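Local coordinates for protein TodX (Pseudomonas putida, PDB 3BS0) that forms an outer-membrane beta barrel of the OmpP1/FadL family and transports toluene, probably as a first step in aromatic hydrocarbon breakdown, at residues Ile57-Ser62 and Lys112-Gln117; Thr124-Ser129 and Ser255-Asp260; Tyr227-Thr230 and Val234-Ala237; Glu383-Phe386 and Ser390-Asn393. One frame throughout, in Å; residues are numbered along the deposited sequence.

Interaction 1 of 4, residues Ile57-Ser62 and Lys112-Gln117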
loop_
_atom_site.group_PDB
_atom_site.type_symbol
_atom_site.label_atom_id
_atom_site.label_comp_id
_atom_site.label_asym_id
_atom_site.label_seq_id
_atom_site.Cartn_x
_atom_site.Cartn_y
_atom_site.Cartn_z
ATOM N N ILE A 57 -9.664 8.233 -10.267
ATOM C CA ILE A 57 -9.944 9.380 -9.433
ATOM C C ILE A 57 -10.368 10.579 -10.247
ATOM O O ILE A 57 -9.810 10.864 -11.300
ATOM C CB ILE A 57 -8.699 9.778 -8.620
ATOM C CG1 ILE A 57 -8.201 8.582 -7.813
ATOM C CG2 ILE A 57 -9.024 10.929 -7.693
ATOM C CD1 ILE A 57 -6.998 8.908 -6.936
ATOM N N LYS A 58 -11.381 11.269 -9.753
ATOM C CA LYS A 58 -11.865 12.484 -10.384
ATOM C C LYS A 58 -11.999 13.504 -9.247
ATOM O O LYS A 58 -12.569 13.208 -8.180
ATOM C CB LYS A 58 -13.231 12.267 -11.045
ATOM C CG LYS A 58 -13.283 12.597 -12.518
ATOM C CD LYS A 58 -12.897 11.375 -13.345
ATOM C CE LYS A 58 -13.136 11.583 -14.851
ATOM N NZ LYS A 58 -14.574 11.845 -15.186
ATOM N N VAL A 59 -11.437 14.685 -9.475
ATOM C CA VAL A 59 -11.488 15.767 -8.514
ATOM C C VAL A 59 -12.160 16.903 -9.265
ATOM O O VAL A 59 -11.856 17.152 -10.437
ATOM C CB VAL A 59 -10.065 16.179 -8.057
ATOM C CG1 VAL A 59 -10.126 17.368 -7.105
ATOM C CG2 VAL A 59 -9.397 15.017 -7.343
ATOM N N HIS A 60 -13.095 17.573 -8.606
ATOM C CA HIS A 60 -13.799 18.669 -9.239
ATOM C C HIS A 60 -13.615 20.008 -8.569
ATOM O O HIS A 60 -13.410 20.116 -7.359
ATOM C CB HIS A 60 -15.291 18.363 -9.337
ATOM C CG HIS A 60 -15.632 17.379 -10.402
ATOM N ND1 HIS A 60 -15.678 17.717 -11.737
ATOM C CD2 HIS A 60 -15.912 16.057 -10.337
ATOM C CE1 HIS A 60 -15.972 16.646 -12.451
ATOM N NE2 HIS A 60 -16.120 15.625 -11.625
ATOM N N ASP A 61 -13.750 21.026 -9.405
ATOM C CA ASP A 61 -13.605 22.416 -9.034
ATOM C C ASP A 61 -14.933 23.037 -8.614
ATOM O O ASP A 61 -15.995 22.415 -8.711
ATOM C CB ASP A 61 -13.061 23.174 -10.243
ATOM C CG ASP A 61 -11.931 24.078 -9.885
ATOM O OD1 ASP A 61 -11.352 23.867 -8.799
ATOM O OD2 ASP A 61 -11.612 24.984 -10.683
ATOM N N SER A 62 -14.856 24.276 -8.147
ATOM C CA SER A 62 -16.038 25.014 -7.758
ATOM C C SER A 62 -16.518 25.718 -9.009
ATOM O O SER A 62 -17.392 26.577 -8.950
ATOM C CB SER A 62 -15.696 26.054 -6.697
ATOM O OG SER A 62 -15.350 25.421 -5.485
ATOM N N LYS A 112 -2.145 19.844 -17.371
ATOM C CA LYS A 112 -3.116 20.729 -18.028
ATOM C C LYS A 112 -4.340 20.981 -17.154
ATOM O O LYS A 112 -5.230 21.705 -17.550
ATOM C CB LYS A 112 -3.564 20.131 -19.368
ATOM C CG LYS A 112 -2.410 19.650 -20.230
ATOM C CD LYS A 112 -2.903 19.038 -21.522
ATOM C CE LYS A 112 -3.533 20.087 -22.444
ATOM N NZ LYS A 112 -4.077 19.454 -23.694
ATOM N N SER A 113 -4.359 20.391 -15.964
ATOM C CA SER A 113 -5.470 20.531 -15.033
ATOM C C SER A 113 -5.425 21.773 -14.120
ATOM O O SER A 113 -4.401 22.465 -14.031
ATOM C CB SER A 113 -5.554 19.287 -14.165
ATOM O OG SER A 113 -6.224 19.597 -12.963
ATOM N N PHE A 114 -6.537 22.039 -13.429
ATOM C CA PHE A 114 -6.617 23.196 -12.558
ATOM C C PHE A 114 -5.688 23.031 -11.366
ATOM O O PHE A 114 -5.225 24.014 -10.795
ATOM C CB PHE A 114 -8.060 23.453 -12.095
ATOM C CG PHE A 114 -8.593 22.447 -11.100
ATOM C CD1 PHE A 114 -9.251 21.296 -11.529
ATOM C CD2 PHE A 114 -8.462 22.667 -9.732
ATOM C CE1 PHE A 114 -9.773 20.384 -10.612
ATOM C CE2 PHE A 114 -8.977 21.761 -8.806
ATOM C CZ PHE A 114 -9.637 20.613 -9.249
ATOM N N LEU A 115 -5.403 21.783 -10.999
ATOM C CA LEU A 115 -4.500 21.518 -9.887
ATOM C C LEU A 115 -3.135 22.125 -10.221
ATOM O O LEU A 115 -2.315 22.381 -9.328
ATOM C CB LEU A 115 -4.364 20.012 -9.657
ATOM C CG LEU A 115 -5.625 19.245 -9.257
ATOM C CD1 LEU A 115 -5.326 17.760 -9.288
ATOM C CD2 LEU A 115 -6.097 19.663 -7.877
ATOM N N SER A 116 -2.893 22.355 -11.509
ATOM C CA SER A 116 -1.630 22.946 -11.950
ATOM C C SER A 116 -1.751 24.441 -12.248
ATOM O O SER A 116 -1.006 24.982 -13.071
ATOM C CB SER A 116 -1.078 22.221 -13.183
ATOM O OG SER A 116 -0.615 20.921 -12.852
ATOM N N GLN A 117 -2.727 25.107 -11.642
ATOM C CA GLN A 117 -2.783 26.544 -11.836
ATOM C C GLN A 117 -2.547 27.302 -10.552
ATOM O O GLN A 117 -2.746 26.806 -9.438
ATOM C CB GLN A 117 -4.058 27.061 -12.556
ATOM C CG GLN A 117 -5.375 26.383 -12.391
ATOM C CD GLN A 117 -6.315 26.748 -13.562
ATOM O OE1 GLN A 117 -7.538 26.717 -13.439
ATOM N NE2 GLN A 117 -5.729 27.082 -14.703
#
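Asp61 and Phe114 mark the closest approach of two backbones that stay well apart, 7.9 Å between their CA atoms. Strand 44-60 ends at His60 and runs on as loop through Asp61, while Phe114 and Leu115 form a short 3-10 turn in the loop between strands 93-108 and 129-143, which packs here against a strand end of the outer-membrane barrel, probably extracellular as in FadL relatives. The gap is bridged by one ring. Phe114 CG stands between its backbone N and carbonyl carbon (chi1 71°), which sends the ring out across the gap. Asp61 lies over one face: its CB sits 4.3 Å from the ring centroid, nearly on the normal, in a CH-pi contact, and the carboxylate, tilted 30° to the ring, brings OD1 to 3.2 Å from Phe114 CE2, above the rim, while OD2 has a weak hydrogen bond to His63. Leu115 CG lies over the opposite face. At the ring edge, in plane, Val59 O is 3.8 Å from Phe114 CE1, and Val59 CG1 packs on CZ at 3.9 Å. With an alanine in place of Phe114, Val59 and Asp61 would probably lose their partner and a space would open there. A carboxylate oxygen over an aromatic face is probably unfavourable, so dispersion and the CH-pi contact likely carry the pairing, with Val59 O better matched at the ring edge.

Interaction 2 of 4, residues Thr124-Ser129 and Ser255-Asp260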
loop_
_atom_site.group_PDB
_atom_site.type_symbol
_atom_site.label_atom_id
_atom_site.label_comp_id
_atom_site.label_asym_id
_atom_site.label_seq_id
_atom_site.Cartn_x
_atom_site.Cartn_y
_atom_site.Cartn_z
ATOM N N THR A 124 0.346 26.873 -14.962
ATOM C CA THR A 124 1.773 26.584 -14.918
ATOM C C THR A 124 1.929 25.315 -15.730
ATOM O O THR A 124 0.962 24.858 -16.325
ATOM C CB THR A 124 2.277 26.351 -13.477
ATOM O OG1 THR A 124 1.714 25.153 -12.953
ATOM C CG2 THR A 124 1.875 27.490 -12.586
ATOM N N SER A 125 3.122 24.740 -15.767
ATOM C CA SER A 125 3.313 23.527 -16.545
ATOM C C SER A 125 3.707 22.385 -15.627
ATOM O O SER A 125 4.171 21.328 -16.073
ATOM C CB SER A 125 4.394 23.755 -17.595
ATOM O OG SER A 125 4.523 22.615 -18.409
ATOM N N PHE A 126 3.518 22.597 -14.329
ATOM C CA PHE A 126 3.881 21.581 -13.370
ATOM C C PHE A 126 2.898 20.438 -13.330
ATOM O O PHE A 126 1.692 20.619 -13.487
ATOM C CB PHE A 126 4.021 22.182 -11.974
ATOM C CG PHE A 126 5.171 23.112 -11.837
ATOM C CD1 PHE A 126 5.001 24.487 -12.011
ATOM C CD2 PHE A 126 6.438 22.624 -11.530
ATOM C CE1 PHE A 126 6.086 25.371 -11.876
ATOM C CE2 PHE A 126 7.529 23.487 -11.387
ATOM C CZ PHE A 126 7.350 24.868 -11.562
ATOM N N ASP A 127 3.431 19.247 -13.113
ATOM C CA ASP A 127 2.607 18.078 -13.037
ATOM C C ASP A 127 2.062 18.023 -11.629
ATOM O O ASP A 127 2.401 18.854 -10.784
ATOM C CB ASP A 127 3.434 16.840 -13.304
ATOM C CG ASP A 127 2.738 15.883 -14.219
ATOM O OD1 ASP A 127 2.848 16.059 -15.450
ATOM O OD2 ASP A 127 2.066 14.964 -13.706
ATOM N N ASN A 128 1.202 17.036 -11.393
ATOM C CA ASN A 128 0.587 16.786 -10.100
ATOM C C ASN A 128 0.445 15.274 -10.071
ATOM O O ASN A 128 -0.452 14.704 -10.682
ATOM C CB ASN A 128 -0.770 17.468 -10.025
ATOM C CG ASN A 128 -0.724 18.759 -9.246
ATOM O OD1 ASN A 128 -0.799 18.760 -8.011
ATOM N ND2 ASN A 128 -0.583 19.871 -9.957
ATOM N N SER A 129 1.353 14.616 -9.373
ATOM C CA SER A 129 1.323 13.179 -9.349
ATOM C C SER A 129 1.880 12.590 -8.064
ATOM O O SER A 129 2.422 13.296 -7.217
ATOM C CB SER A 129 2.083 12.637 -10.560
ATOM O OG SER A 129 3.421 13.113 -10.585
ATOM N N SER A 255 9.941 24.833 -5.685
ATOM C CA SER A 255 9.856 25.864 -6.692
ATOM C C SER A 255 8.684 26.810 -6.459
ATOM O O SER A 255 7.537 26.410 -6.399
ATOM C CB SER A 255 9.777 25.212 -8.067
ATOM O OG SER A 255 8.624 25.646 -8.731
ATOM N N ALA A 256 9.011 28.079 -6.312
ATOM C CA ALA A 256 8.052 29.124 -6.055
ATOM C C ALA A 256 7.573 29.672 -7.375
ATOM O O ALA A 256 8.343 29.752 -8.329
ATOM C CB ALA A 256 8.715 30.235 -5.227
ATOM N N ILE A 257 6.297 30.046 -7.427
ATOM C CA ILE A 257 5.733 30.613 -8.639
ATOM C C ILE A 257 4.995 31.925 -8.344
ATOM O O ILE A 257 4.158 32.008 -7.434
ATOM C CB ILE A 257 4.811 29.597 -9.298
ATOM C CG1 ILE A 257 5.590 28.285 -9.509
ATOM C CG2 ILE A 257 4.290 30.150 -10.636
ATOM C CD1 ILE A 257 4.869 27.050 -8.991
ATOM N N SER A 258 5.326 32.962 -9.103
ATOM C CA SER A 258 4.710 34.276 -8.902
ATOM C C SER A 258 3.332 34.386 -9.527
ATOM O O SER A 258 2.842 33.452 -10.166
ATOM C CB SER A 258 5.593 35.374 -9.487
ATOM O OG SER A 258 5.683 35.239 -10.891
ATOM N N GLY A 259 2.723 35.552 -9.348
ATOM C CA GLY A 259 1.399 35.803 -9.887
ATOM C C GLY A 259 1.385 35.891 -11.398
ATOM O O GLY A 259 0.325 35.970 -12.022
ATOM N N ASP A 260 2.555 35.921 -12.009
ATOM C CA ASP A 260 2.562 35.950 -13.452
ATOM C C ASP A 260 3.270 34.741 -14.046
ATOM O O ASP A 260 3.697 34.753 -15.206
ATOM C CB ASP A 260 3.123 37.274 -13.997
ATOM C CG ASP A 260 4.397 37.687 -13.342
ATOM O OD1 ASP A 260 5.396 36.932 -13.467
ATOM O OD2 ASP A 260 4.389 38.773 -12.705
#
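Where the loop between strands 93-108 and 129-143 leans against the end of barrel strand 244-257, probably on the extracellular side as in FadL relatives, Phe126 and Thr124 meet Ser255 and Ile257. Two alternate residues of the strand turn their side chains to the loop, while Ala256 between them faces away toward helix 186-194. Ile257 splits its two branches between the loop residues. With CG1 anti to the carbonyl carbon (chi1 -54°), that branch carries CD1 to 3.6 Å from Phe126 CE1, while CG2 goes to the methyl of Thr124, CG2 to CG2 at 4.1 Å, the two side chains crossing at about a right angle. Phe126 and Ile257 approach from opposite directions. The far end of the ring reaches Ser255, whose OG is 3.2 Å from Phe126 CZ, placed obliquely to the ring; the side chain of Ser255 is about 9 Å from a bound detergent molecule. His201 meets the same ring with planes about 35° apart, and Val263 touches it as well. Within the loop, Thr124 OG1 is hydrogen-bonded to Ser116 O and also receives a weak bond from Phe126 N at 3.4 Å. A serine in place of Phe126 would probably lose the packing on Ile257 and His201 and open a gap between loop and strand. The joint is thus mostly apolar, probably held mainly by dispersion, with polar bonds shaping the loop.

Interaction 3 of 4, residues Tyr227-Thr230 and Val234-Ala237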
loop_
_atom_site.group_PDB
_atom_site.type_symbol
_atom_site.label_atom_id
_atom_site.label_comp_id
_atom_site.label_asym_id
_atom_site.label_seq_id
_atom_site.Cartn_x
_atom_site.Cartn_y
_atom_site.Cartn_z
ATOM N N TYR A 227 -4.697 -23.651 14.465
ATOM C CA TYR A 227 -5.234 -24.772 15.223
ATOM C C TYR A 227 -6.492 -25.331 14.553
ATOM O O TYR A 227 -7.346 -24.572 14.084
ATOM C CB TYR A 227 -5.569 -24.326 16.644
ATOM C CG TYR A 227 -5.871 -25.478 17.573
ATOM C CD1 TYR A 227 -4.843 -26.149 18.241
ATOM C CD2 TYR A 227 -7.187 -25.911 17.777
ATOM C CE1 TYR A 227 -5.119 -27.218 19.093
ATOM C CE2 TYR A 227 -7.469 -26.982 18.623
ATOM C CZ TYR A 227 -6.432 -27.628 19.278
ATOM O OH TYR A 227 -6.714 -28.675 20.121
ATOM N N LYS A 228 -6.601 -26.660 14.520
ATOM C CA LYS A 228 -7.747 -27.336 13.910
ATOM C C LYS A 228 -8.621 -27.958 14.988
ATOM O O LYS A 228 -8.442 -29.124 15.325
ATOM C CB LYS A 228 -7.278 -28.456 12.976
ATOM C CG LYS A 228 -6.310 -28.027 11.905
ATOM C CD LYS A 228 -5.405 -29.175 11.481
ATOM C CE LYS A 228 -4.257 -28.650 10.619
ATOM N NZ LYS A 228 -3.229 -29.677 10.306
ATOM N N LEU A 229 -9.567 -27.205 15.538
ATOM C CA LEU A 229 -10.421 -27.789 16.563
ATOM C C LEU A 229 -11.234 -28.945 15.976
ATOM O O LEU A 229 -11.289 -30.020 16.568
ATOM C CB LEU A 229 -11.335 -26.725 17.190
ATOM C CG LEU A 229 -12.188 -25.817 16.314
ATOM C CD1 LEU A 229 -12.977 -24.887 17.212
ATOM C CD2 LEU A 229 -11.312 -25.021 15.371
ATOM N N THR A 230 -11.849 -28.730 14.813
ATOM C CA THR A 230 -12.614 -29.786 14.151
ATOM C C THR A 230 -11.841 -30.315 12.938
ATOM O O THR A 230 -10.668 -29.988 12.748
ATOM C CB THR A 230 -13.986 -29.301 13.653
ATOM O OG1 THR A 230 -14.774 -30.427 13.242
ATOM C CG2 THR A 230 -13.820 -28.428 12.461
ATOM N N VAL A 234 -10.543 -24.649 11.007
ATOM C CA VAL A 234 -9.289 -24.304 11.633
ATOM C C VAL A 234 -9.351 -22.814 11.965
ATOM O O VAL A 234 -10.049 -22.044 11.287
ATOM C CB VAL A 234 -8.091 -24.650 10.706
ATOM C CG1 VAL A 234 -8.342 -24.125 9.308
ATOM C CG2 VAL A 234 -6.805 -24.084 11.275
ATOM N N LEU A 235 -8.651 -22.423 13.026
ATOM C CA LEU A 235 -8.638 -21.039 13.469
ATOM C C LEU A 235 -7.226 -20.486 13.367
ATOM O O LEU A 235 -6.254 -21.236 13.469
ATOM C CB LEU A 235 -9.113 -20.951 14.921
ATOM C CG LEU A 235 -10.411 -21.668 15.313
ATOM C CD1 LEU A 235 -10.509 -21.737 16.832
ATOM C CD2 LEU A 235 -11.614 -20.956 14.713
ATOM N N GLY A 236 -7.117 -19.173 13.179
ATOM C CA GLY A 236 -5.809 -18.557 13.067
ATOM C C GLY A 236 -5.666 -17.175 13.680
ATOM O O GLY A 236 -6.649 -16.486 13.962
ATOM N N ALA A 237 -4.416 -16.770 13.876
ATOM C CA ALA A 237 -4.098 -15.477 14.450
ATOM C C ALA A 237 -2.623 -15.149 14.228
ATOM O O ALA A 237 -1.774 -16.044 14.188
ATOM C CB ALA A 237 -4.420 -15.479 15.934
#
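Tyr227 and Leu235 form the firm part of this contact, an antiparallel hydrogen-bonded pair at the end of strand 214-228 and the start of strand 233-240. Tyr227 N gives to Leu235 O at 3.0 Å. The return bond, from Leu235 N to Tyr227 O, is 2.7 Å and straighter, with an angle of 164° at the hydrogen. That same carbonyl oxygen also takes a CA-H...O contact from Val234 CA at 3.1 Å. Two residues past Tyr227, where the strand has given way to the turn, the side chain of Leu229 comes back over Leu235: its CD2 packs on Leu235 CG at 3.5 Å, the two leucines crossing nearly at right angles, and its CD1 reaches Leu235 CD1. On this same face the Tyr227 ring leads away from the pair along the surface, swung there with CG anti to the backbone N (chi1 -169°), and touches Lys148 of a nearby loop. The face of Lys228 and Val234 is looser. Lys228 lies beside Val234, pointing the same way, yet meets it chiefly through CG, 4.0 Å from Val234 CB, and from there the extended chain carries its amine away. Val234 is better enclosed, its side chain meeting Ala286 of strand 280-288 and Ser22. The arrangement is that of a beta hairpin between neighbouring strands of an outer-membrane barrel, consistent with a short periplasmic turn.

Interaction 4 of 4, residues Glu383-Phe386 and Ser390-Asn393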
loop_
_atom_site.group_PDB
_atom_site.type_symbol
_atom_site.label_atom_id
_atom_site.label_comp_id
_atom_site.label_asym_id
_atom_site.label_seq_id
_atom_site.Cartn_x
_atom_site.Cartn_y
_atom_site.Cartn_z
ATOM N N GLU A 383 -8.387 -20.567 -9.587
ATOM C CA GLU A 383 -7.174 -21.370 -9.617
ATOM C C GLU A 383 -7.327 -22.452 -10.666
ATOM O O GLU A 383 -8.368 -23.092 -10.767
ATOM C CB GLU A 383 -6.898 -22.023 -8.257
ATOM C CG GLU A 383 -5.723 -22.997 -8.284
ATOM C CD GLU A 383 -5.391 -23.584 -6.919
ATOM O OE1 GLU A 383 -6.275 -24.209 -6.299
ATOM O OE2 GLU A 383 -4.240 -23.426 -6.459
ATOM N N TYR A 384 -6.285 -22.630 -11.460
ATOM C CA TYR A 384 -6.271 -23.655 -12.484
ATOM C C TYR A 384 -4.873 -24.243 -12.415
ATOM O O TYR A 384 -3.881 -23.529 -12.533
ATOM C CB TYR A 384 -6.537 -23.052 -13.875
ATOM C CG TYR A 384 -6.827 -24.077 -14.964
ATOM C CD1 TYR A 384 -7.418 -23.691 -16.169
ATOM C CD2 TYR A 384 -6.540 -25.433 -14.778
ATOM C CE1 TYR A 384 -7.725 -24.633 -17.158
ATOM C CE2 TYR A 384 -6.841 -26.379 -15.758
ATOM C CZ TYR A 384 -7.435 -25.975 -16.945
ATOM O OH TYR A 384 -7.755 -26.916 -17.905
ATOM N N ASP A 385 -4.787 -25.541 -12.184
ATOM C CA ASP A 385 -3.486 -26.176 -12.115
ATOM C C ASP A 385 -3.381 -27.295 -13.135
ATOM O O ASP A 385 -4.180 -28.230 -13.134
ATOM C CB ASP A 385 -3.225 -26.688 -10.698
ATOM C CG ASP A 385 -4.466 -27.220 -10.034
ATOM O OD1 ASP A 385 -4.534 -27.158 -8.787
ATOM O OD2 ASP A 385 -5.363 -27.701 -10.754
ATOM N N PHE A 386 -2.394 -27.174 -14.015
ATOM C CA PHE A 386 -2.165 -28.150 -15.069
ATOM C C PHE A 386 -1.772 -29.523 -14.522
ATOM O O PHE A 386 -2.221 -30.542 -15.037
ATOM C CB PHE A 386 -1.092 -27.629 -16.031
ATOM C CG PHE A 386 -1.371 -26.239 -16.561
ATOM C CD1 PHE A 386 -0.615 -25.152 -16.130
ATOM C CD2 PHE A 386 -2.389 -26.018 -17.490
ATOM C CE1 PHE A 386 -0.863 -23.867 -16.612
ATOM C CE2 PHE A 386 -2.646 -24.729 -17.981
ATOM C CZ PHE A 386 -1.877 -23.652 -17.538
ATOM N N SER A 390 1.774 -27.811 -10.755
ATOM C CA SER A 390 1.710 -26.514 -11.432
ATOM C C SER A 390 0.369 -25.811 -11.284
ATOM O O SER A 390 -0.635 -26.284 -11.803
ATOM C CB SER A 390 2.016 -26.683 -12.913
ATOM O OG SER A 390 3.382 -26.969 -13.097
ATOM N N ARG A 391 0.368 -24.664 -10.608
ATOM C CA ARG A 391 -0.862 -23.908 -10.373
ATOM C C ARG A 391 -0.808 -22.445 -10.843
ATOM O O ARG A 391 0.229 -21.780 -10.749
ATOM C CB ARG A 391 -1.200 -23.883 -8.873
ATOM C CG ARG A 391 -1.137 -25.191 -8.122
ATOM C CD ARG A 391 -1.370 -24.893 -6.646
ATOM N NE ARG A 391 -1.456 -26.070 -5.775
ATOM C CZ ARG A 391 -1.628 -26.002 -4.454
ATOM N NH1 ARG A 391 -1.732 -24.824 -3.850
ATOM N NH2 ARG A 391 -1.709 -27.110 -3.734
ATOM N N ILE A 392 -1.942 -21.952 -11.327
ATOM C CA ILE A 392 -2.073 -20.570 -11.753
ATOM C C ILE A 392 -3.234 -20.027 -10.947
ATOM O O ILE A 392 -4.327 -20.593 -10.990
ATOM C CB ILE A 392 -2.429 -20.437 -13.243
ATOM C CG1 ILE A 392 -1.331 -21.062 -14.101
ATOM C CG2 ILE A 392 -2.617 -18.963 -13.610
ATOM C CD1 ILE A 392 -1.682 -21.091 -15.586
ATOM N N ASN A 393 -2.991 -18.947 -10.208
ATOM C CA ASN A 393 -4.017 -18.310 -9.384
ATOM C C ASN A 393 -4.305 -16.909 -9.916
ATOM O O ASN A 393 -3.388 -16.177 -10.283
ATOM C CB ASN A 393 -3.553 -18.171 -7.930
ATOM C CG ASN A 393 -3.148 -19.484 -7.309
ATOM O OD1 ASN A 393 -3.945 -20.163 -6.666
ATOM N ND2 ASN A 393 -1.894 -19.845 -7.491
#
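Glu383 and Arg391 face each other diagonally across two strands as charges alone. Glu383 OE2 is 3.9 Å from Arg391 NH1, a long salt bridge with the carboxylate and guanidinium planes 77° apart and no N-H aimed at the oxygen. The same OE2 lies 3.3 Å from Asn393 OD1, acceptor to acceptor; Arg351 lies close to both residues, in a weak ion pair with Glu383 OE1 and a weak hydrogen bond to Asn393 OD1. Glu383 reaches this spot fully stretched, CG anti to the backbone N (chi1 174°). Asp385 runs alongside Arg391 and probably adds a second negative charge nearby, its OD1 4.4 Å from Arg391 NE, too far for a salt bridge. Beneath this polar face two hydrogen bonds pin the strands: Tyr384 N to Ile392 O is 2.9 Å, and Ile392 N to Tyr384 O is 2.8 Å. Those two residues turn their side chains to the other face. Arg391 also touches Tyr24 and Pro41 of the N-terminal segment, which in FadL relatives plugs the barrel, so the charged face probably looks inward and Tyr384 and Ile392 outward, the alternation expected of an antiparallel beta hairpin in an outer-membrane barrel wall.

How the interactions relate
Interactions 1 and 2 share the loop between strands 93-108 and 129-143: their centres are 14 Å apart, Ser116 O is probably hydrogen-bonded to Thr124 OG1, and Ser116 OG lies near Phe126 O in a pair modelled too short to be sure of. One loop is therefore held between the ends of strands 44-60 and 244-257. Interactions 3 and 4 are two hairpins, 26 Å between centres, without touching. They lie far from the first pair, 44 to 57 Å between centres. Along the chain, interaction 3 falls between the two segments of interaction 2, and interaction 4 comes last. This is consistent with a FadL-type barrel, long loops gathered at one end and tight hairpins at the other.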